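Local atomic coordinates of citrate lyase subunit beta-like protein (Mycobacterium tuberculosis H37Rv, PDB entry 6CHU), a protein that acts as a magnesium-dependent lyase of the HpcH/HpaI aldolase family, a bifunctional enzyme of itaconate dissimilation and leucine catabolism. Residues A[18-23]-A[40-45]; A[57-62]-A[91-96]; A[70-75]-A[95-100]; A[116-121]-A[139-144]. All blocks are in the same frame, centred on the assembly; numbering follows the deposited sequence. Where two conformers were deposited one is given.

Contact 1: A[18-23]-A[40-45]; sequences WLFCPA and ILDLED
F20 and I40 pair across the first beta-alpha-beta crossover of the TIM barrel, where strands 17-22 and 38-42 run parallel, their axes 4.6 Å apart at closest and 29° from parallel. The backbone bonds alternate between partners: I40 N donates to L19 O, C21 N to I40 O, D42 N to C21 O, and A23 N to D42 O. The first two are nearly straight, while the third is more bent.

F20 and I40 point into the barrel interior. The delta methyl CD1 of I40 sits over the middle of the F20 ring, 4.0 Å from its centroid and only 9° off the normal, a CH-pi contact. Its other branch, CG2, lies anti to the backbone N and comes up to F20 CE1 at 3.5 Å, so both arms of the isoleucine touch the same ring. On its other side I40 meets the indole of W18, CG1 approaching CE3 at 4.0 Å, with the two side chains crossing at about a right angle. Beyond the strand end, the A23 methyl packs on L43 CD2 at 3.8 Å.

The D42 carboxylate reaches forward along the chain: OD1 accepts from E44 N at 2.8 Å from above the carboxylate plane, an Asx turn, and also forms a salt bridge with R72 NE, while OD2 takes G46 N.

On the outer face of the pair, C21 and L41 pack against helix 29-35. W18, F20 and I40 touch strand 213-216, which closes the barrel next to strand 17-22, and L41 bonds through its backbone to strand 69-72 on the other flank.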
loop_
_atom_site.group_PDB
_atom_site.type_symbol
_atom_site.label_atom_id
_atom_site.label_comp_id
_atom_site.label_asym_id
_atom_site.label_seq_id
_atom_site.Cartn_x
_atom_site.Cartn_y
_atom_site.Cartn_z
ATOM N N TRP A 18 7.736 -24.931 1.334
ATOM C CA TRP A 18 9.128 -24.714 1.686
ATOM C C TRP A 18 9.276 -24.764 3.200
ATOM O O TRP A 18 8.389 -24.330 3.940
ATOM C CB TRP A 18 9.618 -23.365 1.162
ATOM C CG TRP A 18 9.740 -23.293 -0.330
ATOM C CD1 TRP A 18 8.973 -23.936 -1.262
ATOM C CD2 TRP A 18 10.682 -22.502 -1.057
ATOM N NE1 TRP A 18 9.392 -23.587 -2.536
ATOM C CE2 TRP A 18 10.446 -22.719 -2.429
ATOM C CE3 TRP A 18 11.714 -21.643 -0.675
ATOM C CZ2 TRP A 18 11.208 -22.099 -3.426
ATOM C CZ3 TRP A 18 12.475 -21.029 -1.672
ATOM C CH2 TRP A 18 12.211 -21.262 -3.023
ATOM N N LEU A 19 10.410 -25.285 3.661
ATOM C CA LEU A 19 10.575 -25.584 5.081
ATOM C C LEU A 19 11.944 -25.124 5.557
ATOM O O LEU A 19 12.967 -25.589 5.044
ATOM C CB LEU A 19 10.386 -27.081 5.340
ATOM C CG LEU A 19 10.688 -27.582 6.749
ATOM C CD1 LEU A 19 9.791 -26.882 7.758
ATOM C CD2 LEU A 19 10.506 -29.084 6.827
ATOM N N PHE A 20 11.959 -24.222 6.542
ATOM C CA PHE A 20 13.199 -23.891 7.236
ATOM C C PHE A 20 13.700 -25.094 8.028
ATOM O O PHE A 20 12.932 -25.768 8.721
ATOM C CB PHE A 20 12.999 -22.724 8.205
ATOM C CG PHE A 20 13.060 -21.369 7.571
ATOM C CD1 PHE A 20 14.273 -20.829 7.142
ATOM C CD2 PHE A 20 11.909 -20.603 7.452
ATOM C CE1 PHE A 20 14.321 -19.561 6.573
ATOM C CE2 PHE A 20 11.946 -19.344 6.881
ATOM C CZ PHE A 20 13.158 -18.814 6.439
ATOM N N CYS A 21 15.005 -25.342 7.943
ATOM C CA CYS A 21 15.689 -26.304 8.804
ATOM C C CYS A 21 16.959 -25.630 9.303
ATOM O O CYS A 21 17.827 -25.272 8.481
ATOM C CB CYS A 21 16.005 -27.599 8.050
ATOM S SG CYS A 21 16.830 -28.875 9.021
ATOM N N PRO A 22 17.107 -25.408 10.609
ATOM C CA PRO A 22 18.365 -24.842 11.126
ATOM C C PRO A 22 19.558 -25.692 10.709
ATOM O O PRO A 22 19.564 -26.914 10.883
ATOM C CB PRO A 22 18.170 -24.864 12.649
ATOM C CG PRO A 22 16.692 -24.971 12.852
ATOM C CD PRO A 22 16.156 -25.739 11.686
ATOM N N ALA A 23 20.588 -25.029 10.170
ATOM C CA ALA A 23 21.731 -25.753 9.621
ATOM C C ALA A 23 22.642 -26.357 10.683
ATOM O O ALA A 23 23.548 -27.112 10.319
ATOM C CB ALA A 23 22.556 -24.837 8.707
ATOM N N ILE A 40 14.983 -24.787 3.172
ATOM C CA ILE A 40 15.820 -23.612 3.403
ATOM C C ILE A 40 16.755 -23.963 4.552
ATOM O O ILE A 40 16.346 -23.955 5.719
ATOM C CB ILE A 40 14.994 -22.364 3.734
ATOM C CG1 ILE A 40 13.910 -22.108 2.684
ATOM C CG2 ILE A 40 15.923 -21.148 3.853
ATOM C CD1 ILE A 40 12.819 -21.146 3.182
ATOM N N LEU A 41 18.015 -24.266 4.245
ATOM C CA LEU A 41 18.988 -24.512 5.305
ATOM C C LEU A 41 19.400 -23.158 5.864
ATOM O O LEU A 41 19.829 -22.271 5.114
ATOM C CB LEU A 41 20.191 -25.306 4.793
ATOM C CG LEU A 41 19.909 -26.752 4.362
ATOM C CD1 LEU A 41 21.137 -27.357 3.671
ATOM C CD2 LEU A 41 19.483 -27.645 5.539
ATOM N N ASP A 42 19.224 -22.983 7.170
ATOM C CA ASP A 42 19.219 -21.664 7.780
ATOM C C ASP A 42 20.514 -21.425 8.541
ATOM O O ASP A 42 20.836 -22.168 9.475
ATOM C CB ASP A 42 18.020 -21.520 8.711
ATOM C CG ASP A 42 17.786 -20.095 9.136
ATOM O OD1 ASP A 42 18.410 -19.179 8.538
ATOM O OD2 ASP A 42 16.971 -19.893 10.063
ATOM N N LEU A 43 21.240 -20.376 8.156
ATOM C CA LEU A 43 22.377 -19.884 8.922
ATOM C C LEU A 43 22.035 -18.642 9.740
ATOM O O LEU A 43 22.878 -18.180 10.525
ATOM C CB LEU A 43 23.552 -19.564 7.982
ATOM C CG LEU A 43 24.055 -20.694 7.083
ATOM C CD1 LEU A 43 25.062 -20.110 6.065
ATOM C CD2 LEU A 43 24.706 -21.796 7.905
ATOM N N GLU A 44 20.826 -18.096 9.587
ATOM C CA GLU A 44 20.467 -16.873 10.300
ATOM C C GLU A 44 19.650 -17.186 11.555
ATOM O O GLU A 44 20.122 -17.914 12.434
ATOM C CB GLU A 44 19.727 -15.891 9.376
ATOM C CG GLU A 44 19.772 -14.432 9.886
ATOM C CD GLU A 44 18.417 -13.729 9.875
ATOM O OE1 GLU A 44 17.369 -14.408 9.848
ATOM O OE2 GLU A 44 18.409 -12.476 9.886
ATOM N N ASP A 45 18.433 -16.645 11.666
ATOM C CA ASP A 45 17.782 -16.598 12.974
ATOM C C ASP A 45 17.449 -17.974 13.539
ATOM O O ASP A 45 17.281 -18.098 14.757
ATOM C CB ASP A 45 16.525 -15.729 12.910
ATOM C CG ASP A 45 16.854 -14.261 12.994
ATOM O OD1 ASP A 45 18.050 -13.946 13.219
ATOM O OD2 ASP A 45 15.937 -13.430 12.823
#

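Contact 2: A[57-62]-A[91-96]; sequences NALRDT and TAYTTV. With EDO (1,2-ethanediol), chain G.
R60 and T91 bring their CA atoms to 5.9 Å where the last turn of helix 52-61 passes the loop leading into strand 95-98; this is the outer layer of the TIM barrel, at the end where its strands begin. The helix finishes at D61, and T62 is the first residue to leave helical torsions. Within that turn D61 N still bonds to N57 O and T62 N to A58 O.

T91 directs its methyl at the helix: CG2 stands 4.0 Å from L59 O and 4.3 Å from R60 CA. Its hydroxyl faces elsewhere and bonds to L88 O, at the end of helix 79-89. L59 supplies most of the helix's share of the packing. With CG anti to the backbone N (chi1 -169°), its chain reaches away from the helix axis, and CD1 meets Y93 CE2 at 4.0 Å, the two side chains slanting across each other. L88 touches both L59 and Y93, and V71 of strand 69-72 lies beneath them, so helix, loop and barrel wall share one apolar patch.

The polar link between the segments is made through one water. It donates to L59 O and T62 O, two carbonyls at the helix end, and accepts from the phenol of Y93, whose oxygen is also bonded to L64 N. A 1,2-ethanediol, probably from the crystallisation liquor, puts O1 near both T91 O and Y93 O and bonds to R113 NE as well. The bridging water lies at the edge of the Y93 ring, in its plane, 2.6 Å from Y93 OH.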
loop_
_atom_site.group_PDB
_atom_site.type_symbol
_atom_site.label_atom_id
_atom_site.label_comp_id
_atom_site.label_asym_id
_atom_site.label_seq_id
_atom_site.Cartn_x
_atom_site.Cartn_y
_atom_site.Cartn_z
ATOM N N ASN A 57 29.859 -25.752 9.161
ATOM C CA ASN A 57 30.485 -27.048 8.919
ATOM C C ASN A 57 29.450 -28.089 8.511
ATOM O O ASN A 57 29.697 -28.892 7.606
ATOM C CB ASN A 57 31.250 -27.509 10.161
ATOM C CG ASN A 57 32.453 -26.637 10.461
ATOM O OD1 ASN A 57 33.061 -26.068 9.558
ATOM N ND2 ASN A 57 32.800 -26.525 11.738
ATOM N N ALA A 58 28.283 -28.092 9.161
ATOM C CA ALA A 58 27.241 -29.034 8.766
ATOM C C ALA A 58 26.792 -28.767 7.338
ATOM O O ALA A 58 26.487 -29.700 6.585
ATOM C CB ALA A 58 26.054 -28.951 9.727
ATOM N N LEU A 59 26.749 -27.490 6.950
ATOM C CA LEU A 59 26.384 -27.133 5.585
ATOM C C LEU A 59 27.306 -27.803 4.577
ATOM O O LEU A 59 26.848 -28.323 3.553
ATOM C CB LEU A 59 26.427 -25.615 5.422
ATOM C CG LEU A 59 25.813 -25.070 4.138
ATOM C CD1 LEU A 59 24.298 -25.165 4.226
ATOM C CD2 LEU A 59 26.267 -23.631 3.899
ATOM N N ARG A 60 28.611 -27.800 4.855
ATOM C CA ARG A 60 29.569 -28.456 3.971
ATOM C C ARG A 60 29.475 -29.974 4.067
ATOM O O ARG A 60 29.613 -30.675 3.057
ATOM C CB ARG A 60 30.993 -28.012 4.311
ATOM C CG ARG A 60 31.244 -26.512 4.303
ATOM C CD ARG A 60 32.730 -26.251 4.569
ATOM N NE ARG A 60 33.016 -24.860 4.906
ATOM C CZ ARG A 60 33.045 -24.380 6.147
ATOM N NH1 ARG A 60 32.804 -25.181 7.177
ATOM N NH2 ARG A 60 33.315 -23.098 6.361
ATOM N N ASP A 61 29.250 -30.505 5.270
ATOM C CA ASP A 61 29.447 -31.930 5.521
ATOM C C ASP A 61 28.246 -32.795 5.167
ATOM O O ASP A 61 28.421 -33.984 4.878
ATOM C CB ASP A 61 29.804 -32.167 6.994
ATOM C CG ASP A 61 31.147 -31.576 7.376
ATOM O OD1 ASP A 61 31.977 -31.339 6.474
ATOM O OD2 ASP A 61 31.377 -31.352 8.584
ATOM N N THR A 62 27.039 -32.240 5.181
ATOM C CA THR A 62 25.806 -33.010 5.021
ATOM C C THR A 62 25.002 -32.385 3.889
ATOM O O THR A 62 24.067 -31.608 4.125
ATOM C CB THR A 62 25.014 -33.052 6.331
ATOM O OG1 THR A 62 25.858 -33.567 7.374
ATOM C CG2 THR A 62 23.791 -33.947 6.204
ATOM N N THR A 91 30.300 -25.797 -1.356
ATOM C CA THR A 91 29.042 -26.506 -1.536
ATOM C C THR A 91 28.591 -26.387 -2.985
ATOM O O THR A 91 29.165 -25.648 -3.788
ATOM C CB THR A 91 27.935 -25.952 -0.628
ATOM O OG1 THR A 91 27.539 -24.658 -1.100
ATOM C CG2 THR A 91 28.410 -25.848 0.818
ATOM N N ALA A 92 27.529 -27.115 -3.312
ATOM C CA ALA A 92 26.956 -27.060 -4.645
ATOM C C ALA A 92 25.733 -26.162 -4.706
ATOM O O ALA A 92 25.050 -26.131 -5.736
ATOM C CB ALA A 92 26.604 -28.464 -5.132
ATOM N N TYR A 93 25.436 -25.434 -3.632
ATOM C CA TYR A 93 24.257 -24.581 -3.620
ATOM C C TYR A 93 24.493 -23.346 -4.475
ATOM O O TYR A 93 25.611 -22.830 -4.562
ATOM C CB TYR A 93 23.894 -24.190 -2.189
ATOM C CG TYR A 93 23.674 -25.407 -1.317
ATOM C CD1 TYR A 93 22.711 -26.352 -1.651
ATOM C CD2 TYR A 93 24.445 -25.630 -0.185
ATOM C CE1 TYR A 93 22.512 -27.480 -0.870
ATOM C CE2 TYR A 93 24.252 -26.757 0.607
ATOM C CZ TYR A 93 23.288 -27.680 0.256
ATOM O OH TYR A 93 23.086 -28.802 1.036
ATOM N N THR A 94 23.436 -22.908 -5.149
ATOM C CA THR A 94 23.479 -21.763 -6.048
ATOM C C THR A 94 22.590 -20.616 -5.609
ATOM O O THR A 94 22.756 -19.498 -6.122
ATOM C CB THR A 94 23.026 -22.168 -7.459
ATOM O OG1 THR A 94 21.651 -22.574 -7.394
ATOM C CG2 THR A 94 23.860 -23.305 -8.000
ATOM N N THR A 95 21.651 -20.853 -4.699
ATOM C CA THR A 95 20.598 -19.895 -4.390
ATOM C C THR A 95 20.612 -19.599 -2.900
ATOM O O THR A 95 20.600 -20.527 -2.078
ATOM C CB THR A 95 19.232 -20.440 -4.834
ATOM O OG1 THR A 95 19.276 -20.722 -6.238
ATOM C CG2 THR A 95 18.108 -19.432 -4.554
ATOM N N VAL A 96 20.679 -18.314 -2.557
ATOM C CA VAL A 96 20.684 -17.886 -1.164
ATOM C C VAL A 96 19.445 -17.045 -0.883
ATOM O O VAL A 96 18.881 -16.395 -1.771
ATOM C CB VAL A 96 21.962 -17.099 -0.796
ATOM C CG1 VAL A 96 23.197 -17.993 -0.921
ATOM C CG2 VAL A 96 22.096 -15.841 -1.665
HETATM C C1 EDO G . 29.199 -21.626 -4.204
HETATM O O1 EDO G . 28.415 -22.810 -4.407
HETATM C C2 EDO G . 28.351 -20.589 -3.481
HETATM O O2 EDO G . 29.010 -19.321 -3.535
HETATM O O HOH W 1 24.163 -29.026 3.429
#

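Contact 3: A[70-75]-A[95-100]; sequences VVRINA and TVMLPK. With ACT (acetate ion), chain E; ACT (acetate ion), chain F.
V71 and V96 face each other across parallel strands 69-72 and 95-98, whose short axes come within 4.4 Å and diverge by 31°, held by V71 N to T95 O, M97 N to V71 O and I73 N to M97 O. The first lies in the plane of its carbonyl and is almost straight; the third meets M97 O nearly end-on. V71 O also receives the V96 CA hydrogen, at 3.1 Å between heavy atoms.

On the barrel's inner face R72 lies against M97. Both chains leave their backbones with CG anti to N, and R72 CD comes to 3.8 Å from M97 SD. R72 then bends at chi3 (73°), which swings the guanidinium on past the sulfur toward the C-terminal mouth. This is the beta-alpha-beta unit that carries helix 79-89, and in a TIM barrel the C-terminal ends of the strands line the active site; R72 is a substrate-binding residue. Two acetates, probably from the crystallisation liquor, meet the guanidinium at its edge and in its plane: OXT of the chain E acetate takes R72 NH2 at 2.7 Å in a very straight bond, and OXT of the chain F acetate takes R72 NH1 at 2.9 Å.

On the opposite face I73 sets CG2 against V96 CG1 at 4.0 Å, near helix 79-89. Past the strand ends P99 wedges under the turning chain, its CD 3.0 Å from I73 O, a buried carbonyl with no hydrogen-bond partner in the model. A75 CB lies 4.2 Å from K100 CB; the K100 ammonium reaches on to E44 and D45, with D146 also bonded to it.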
loop_
_atom_site.group_PDB
_atom_site.type_symbol
_atom_site.label_atom_id
_atom_site.label_comp_id
_atom_site.label_asym_id
_atom_site.label_seq_id
_atom_site.Cartn_x
_atom_site.Cartn_y
_atom_site.Cartn_z
ATOM N N VAL A 70 17.801 -24.252 -0.661
ATOM C CA VAL A 70 18.206 -22.849 -0.605
ATOM C C VAL A 70 18.857 -22.605 0.754
ATOM O O VAL A 70 18.491 -23.239 1.747
ATOM C CB VAL A 70 16.984 -21.917 -0.822
ATOM C CG1 VAL A 70 17.324 -20.447 -0.561
ATOM C CG2 VAL A 70 16.423 -22.098 -2.225
ATOM N N VAL A 71 19.835 -21.699 0.809
ATOM C CA VAL A 71 20.547 -21.416 2.056
ATOM C C VAL A 71 20.230 -19.990 2.481
ATOM O O VAL A 71 20.505 -19.043 1.734
ATOM C CB VAL A 71 22.064 -21.626 1.907
ATOM C CG1 VAL A 71 22.783 -21.335 3.223
ATOM C CG2 VAL A 71 22.369 -23.064 1.444
ATOM N N ARG A 72 19.646 -19.826 3.674
ATOM C CA ARG A 72 19.470 -18.485 4.222
ATOM C C ARG A 72 20.755 -18.053 4.911
ATOM O O ARG A 72 21.193 -18.677 5.888
ATOM C CB ARG A 72 18.289 -18.384 5.189
ATOM C CG ARG A 72 18.130 -16.918 5.672
ATOM C CD ARG A 72 16.777 -16.597 6.305
ATOM N NE ARG A 72 16.620 -17.173 7.641
ATOM C CZ ARG A 72 15.642 -16.821 8.479
ATOM N NH1 ARG A 72 14.765 -15.898 8.101
ATOM N NH2 ARG A 72 15.537 -17.382 9.683
ATOM N N ILE A 73 21.379 -17.004 4.372
ATOM C CA ILE A 73 22.601 -16.448 4.934
ATOM C C ILE A 73 22.228 -15.330 5.897
ATOM O O ILE A 73 21.047 -15.082 6.144
ATOM C CB ILE A 73 23.549 -15.949 3.824
ATOM C CG1 ILE A 73 22.901 -14.813 3.025
ATOM C CG2 ILE A 73 23.939 -17.112 2.902
ATOM C CD1 ILE A 73 23.760 -14.300 1.827
ATOM N N ASN A 74 23.228 -14.666 6.458
ATOM C CA ASN A 74 22.995 -13.574 7.383
ATOM C C ASN A 74 22.942 -12.245 6.627
ATOM O O ASN A 74 23.178 -12.178 5.416
ATOM C CB ASN A 74 24.066 -13.599 8.476
ATOM C CG ASN A 74 23.807 -14.706 9.495
ATOM O OD1 ASN A 74 23.077 -14.501 10.462
ATOM N ND2 ASN A 74 24.366 -15.893 9.256
ATOM N N ALA A 75 22.581 -11.185 7.347
ATOM C CA ALA A 75 22.196 -9.947 6.679
ATOM C C ALA A 75 23.406 -9.233 6.073
ATOM O O ALA A 75 24.559 -9.449 6.461
ATOM C CB ALA A 75 21.470 -9.013 7.653
ATOM N N THR A 95 21.651 -20.853 -4.699
ATOM C CA THR A 95 20.598 -19.895 -4.390
ATOM C C THR A 95 20.612 -19.599 -2.900
ATOM O O THR A 95 20.600 -20.527 -2.078
ATOM C CB THR A 95 19.232 -20.440 -4.834
ATOM O OG1 THR A 95 19.276 -20.722 -6.238
ATOM C CG2 THR A 95 18.108 -19.432 -4.554
ATOM N N VAL A 96 20.679 -18.314 -2.557
ATOM C CA VAL A 96 20.684 -17.886 -1.164
ATOM C C VAL A 96 19.445 -17.045 -0.883
ATOM O O VAL A 96 18.881 -16.395 -1.771
ATOM C CB VAL A 96 21.962 -17.099 -0.796
ATOM C CG1 VAL A 96 23.197 -17.993 -0.921
ATOM C CG2 VAL A 96 22.096 -15.841 -1.665
ATOM N N MET A 97 19.039 -17.053 0.379
ATOM C CA MET A 97 17.978 -16.193 0.881
ATOM C C MET A 97 18.627 -15.118 1.738
ATOM O O MET A 97 19.375 -15.436 2.670
ATOM C CB MET A 97 16.948 -16.991 1.689
ATOM C CG MET A 97 15.846 -16.116 2.283
ATOM S SD MET A 97 14.612 -17.089 3.186
ATOM C CE MET A 97 13.755 -17.903 1.848
ATOM N N LEU A 98 18.358 -13.853 1.405
ATOM C CA LEU A 98 18.970 -12.716 2.075
ATOM C C LEU A 98 17.985 -12.110 3.067
ATOM O O LEU A 98 16.998 -11.492 2.639
ATOM C CB LEU A 98 19.394 -11.666 1.052
ATOM C CG LEU A 98 19.926 -10.355 1.654
ATOM C CD1 LEU A 98 21.251 -10.563 2.335
ATOM C CD2 LEU A 98 20.014 -9.261 0.573
ATOM N N PRO A 99 18.201 -12.240 4.371
ATOM C CA PRO A 99 17.276 -11.639 5.338
ATOM C C PRO A 99 17.551 -10.152 5.472
ATOM O O PRO A 99 18.631 -9.654 5.134
ATOM C CB PRO A 99 17.602 -12.383 6.638
ATOM C CG PRO A 99 19.093 -12.603 6.529
ATOM C CD PRO A 99 19.354 -12.869 5.044
ATOM N N LYS A 100 16.553 -9.446 6.005
ATOM C CA LYS A 100 16.615 -7.994 6.152
ATOM C C LYS A 100 17.082 -7.339 4.853
ATOM O O LYS A 100 17.864 -6.384 4.860
ATOM C CB LYS A 100 17.520 -7.579 7.325
ATOM C CG LYS A 100 16.908 -7.808 8.737
ATOM C CD LYS A 100 17.026 -9.274 9.193
ATOM C CE LYS A 100 16.354 -9.489 10.558
ATOM N NZ LYS A 100 16.650 -10.852 11.114
HETATM C C ACT E . 12.671 -17.719 11.564
HETATM O O ACT E . 11.570 -17.646 12.172
HETATM O OXT ACT E . 13.477 -16.796 11.308
HETATM C CH3 ACT E . 13.073 -19.157 11.067
HETATM C C ACT F . 11.399 -14.679 8.689
HETATM O O ACT F . 10.345 -13.984 8.643
HETATM O OXT ACT F . 12.558 -14.329 9.070
HETATM C CH3 ACT F . 11.257 -16.162 8.246
#

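Contact 4: A[116-121]-A[139-144]; sequences IALVET and GMMWGA. With MG (magnesium ion), chain B.
E120 presses its CB against G143 O at 3.4 Å where strands 114-119 and 137-142 end at the C-terminal mouth of the TIM barrel, and from there its carboxylate reaches the metal. OE1 binds the magnesium ion at 2.1 Å, alongside three waters, D146 and an acetate oxygen, making six ligands. The other oxygen, OE2, stays 3.5 Å from the metal and accepts from K100 N and probably from one of the metal's waters, which together with the OE1-metal bond would fix the rotation of the carboxylate. With chi1 at 48° CG is squeezed between backbone N and carbonyl carbon, and the chain then runs extended to the ion.

Behind E120 the two strands run parallel, 23° apart in direction. A117 N bonds to G139 O, M141 N to A117 O, V119 N to M141 O and G143 N to V119 O, the last the most bent. G143 is also the N-cap of helix 144-151, so this bond helps to place the start of the helix that carries D146, the other protein ligand of the metal.

Inside the barrel L118 CD1 reaches across to M141 CG at 3.7 Å and to the W142 carbonyl carbon at 3.5 Å. On the outer face M140, bent at chi2 and chi3, lies along A117 and V119 beneath helices 128-133 and 165-180: its SD is 4.0 Å from A117 CB, and its terminal CE is 3.8 Å from V119 CG2.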
loop_
_atom_site.group_PDB
_atom_site.type_symbol
_atom_site.label_atom_id
_atom_site.label_comp_id
_atom_site.label_asym_id
_atom_site.label_seq_id
_atom_site.Cartn_x
_atom_site.Cartn_y
_atom_site.Cartn_z
ATOM N N ILE A 116 16.932 -14.997 -3.140
ATOM C CA ILE A 116 15.578 -14.755 -2.653
ATOM C C ILE A 116 15.692 -13.684 -1.583
ATOM O O ILE A 116 16.287 -13.912 -0.526
ATOM C CB ILE A 116 14.938 -16.041 -2.111
ATOM C CG1 ILE A 116 14.894 -17.077 -3.236
ATOM C CG2 ILE A 116 13.523 -15.757 -1.565
ATOM C CD1 ILE A 116 14.446 -18.454 -2.821
ATOM N N ALA A 117 15.147 -12.502 -1.857
ATOM C CA ALA A 117 15.230 -11.382 -0.929
ATOM C C ALA A 117 14.081 -11.480 0.067
ATOM O O ALA A 117 12.908 -11.530 -0.328
ATOM C CB ALA A 117 15.181 -10.055 -1.684
ATOM N N LEU A 118 14.423 -11.529 1.348
ATOM C CA LEU A 118 13.441 -11.599 2.428
ATOM C C LEU A 118 13.322 -10.189 2.995
ATOM O O LEU A 118 14.208 -9.709 3.711
ATOM C CB LEU A 118 13.863 -12.626 3.475
ATOM C CG LEU A 118 13.154 -12.603 4.832
ATOM C CD1 LEU A 118 11.641 -12.727 4.667
ATOM C CD2 LEU A 118 13.694 -13.750 5.715
ATOM N N VAL A 119 12.232 -9.517 2.641
ATOM C CA VAL A 119 11.947 -8.165 3.108
ATOM C C VAL A 119 11.216 -8.256 4.446
ATOM O O VAL A 119 10.140 -8.857 4.541
ATOM C CB VAL A 119 11.118 -7.390 2.072
ATOM C CG1 VAL A 119 10.620 -6.059 2.653
ATOM C CG2 VAL A 119 11.955 -7.140 0.806
ATOM N N GLU A 120 11.811 -7.661 5.483
ATOM C CA GLU A 120 11.268 -7.728 6.836
ATOM C C GLU A 120 11.658 -6.487 7.631
ATOM O O GLU A 120 11.784 -6.547 8.859
ATOM C CB GLU A 120 11.735 -9.024 7.547
ATOM C CG GLU A 120 13.235 -9.297 7.429
ATOM C CD GLU A 120 13.638 -10.681 7.901
ATOM O OE1 GLU A 120 12.823 -11.344 8.595
ATOM O OE2 GLU A 120 14.779 -11.099 7.567
ATOM N N THR A 121 11.869 -5.361 6.943
ATOM C CA THR A 121 12.113 -4.069 7.563
ATOM C C THR A 121 11.420 -3.011 6.722
ATOM O O THR A 121 11.081 -3.244 5.558
ATOM C CB THR A 121 13.606 -3.715 7.657
ATOM O OG1 THR A 121 14.125 -3.500 6.334
ATOM C CG2 THR A 121 14.403 -4.827 8.341
ATOM N N GLY A 139 13.344 -14.389 -6.306
ATOM C CA GLY A 139 12.137 -14.446 -5.499
ATOM C C GLY A 139 12.129 -13.363 -4.449
ATOM O O GLY A 139 13.178 -12.829 -4.067
ATOM N N MET A 140 10.919 -13.038 -3.979
ATOM C CA MET A 140 10.711 -12.116 -2.871
ATOM C C MET A 140 9.906 -12.829 -1.799
ATOM O O MET A 140 8.895 -13.473 -2.107
ATOM C CB MET A 140 9.955 -10.855 -3.297
ATOM C CG MET A 140 10.572 -10.066 -4.458
ATOM S SD MET A 140 12.021 -9.147 -3.896
ATOM C CE MET A 140 11.249 -7.875 -2.896
ATOM N N MET A 141 10.353 -12.702 -0.559
ATOM C CA MET A 141 9.635 -13.170 0.616
ATOM C C MET A 141 9.429 -11.984 1.546
ATOM O O MET A 141 10.127 -10.969 1.453
ATOM C CB MET A 141 10.423 -14.291 1.324
ATOM C CG MET A 141 9.677 -15.004 2.434
ATOM S SD MET A 141 10.779 -16.231 3.161
ATOM C CE MET A 141 9.838 -16.619 4.637
ATOM N N TRP A 142 8.478 -12.107 2.469
ATOM C CA TRP A 142 8.355 -11.101 3.507
ATOM C C TRP A 142 8.316 -11.783 4.866
ATOM O O TRP A 142 8.059 -12.986 4.979
ATOM C CB TRP A 142 7.126 -10.198 3.288
ATOM C CG TRP A 142 5.814 -10.862 3.573
ATOM C CD1 TRP A 142 5.206 -11.839 2.843
ATOM C CD2 TRP A 142 4.952 -10.579 4.672
ATOM N NE1 TRP A 142 4.004 -12.190 3.425
ATOM C CE2 TRP A 142 3.827 -11.431 4.553
ATOM C CE3 TRP A 142 5.015 -9.682 5.745
ATOM C CZ2 TRP A 142 2.781 -11.424 5.472
ATOM C CZ3 TRP A 142 3.967 -9.665 6.660
ATOM C CH2 TRP A 142 2.860 -10.532 6.515
ATOM N N GLY A 143 8.648 -11.011 5.901
ATOM C CA GLY A 143 8.680 -11.555 7.251
ATOM C C GLY A 143 8.008 -10.640 8.253
ATOM O O GLY A 143 8.489 -9.531 8.503
ATOM N N ALA A 144 6.908 -11.094 8.852
ATOM C CA ALA A 144 6.093 -10.186 9.652
ATOM C C ALA A 144 6.743 -9.875 11.000
ATOM O O ALA A 144 6.650 -8.744 11.493
ATOM C CB ALA A 144 4.695 -10.781 9.851
HETATM MG MG MG B . 13.173 -12.731 10.150
HETATM O O HOH W 2 15.135 -12.925 9.462
HETATM O O HOH W 3 11.086 -12.462 10.725
HETATM O O HOH W 4 13.617 -14.002 11.788
#

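How the contacts relate
From the N terminus, contact 1 closes first, joining the opening two strands of the barrel around helix 29-35. The next helix, 52-61, opens contact 2, and strand 69-72 opens contact 3 inside that loop. Contact 2 ends at 91-96 and contact 3 at 95-100, so the two loops overlap and cross, sharing T95 and V96. Contact 4 follows in series, spanning the fifth and sixth strands. Strand 69-72 sits beside strand 38-42, tying contact 3 to contact 1; strand 95-98 sits beside strand 114-119, tying contacts 2 and 3 to contact 4. Contacts 1, 3 and 4 meet at the mouth round the metal, whereas contact 2 is on the outside.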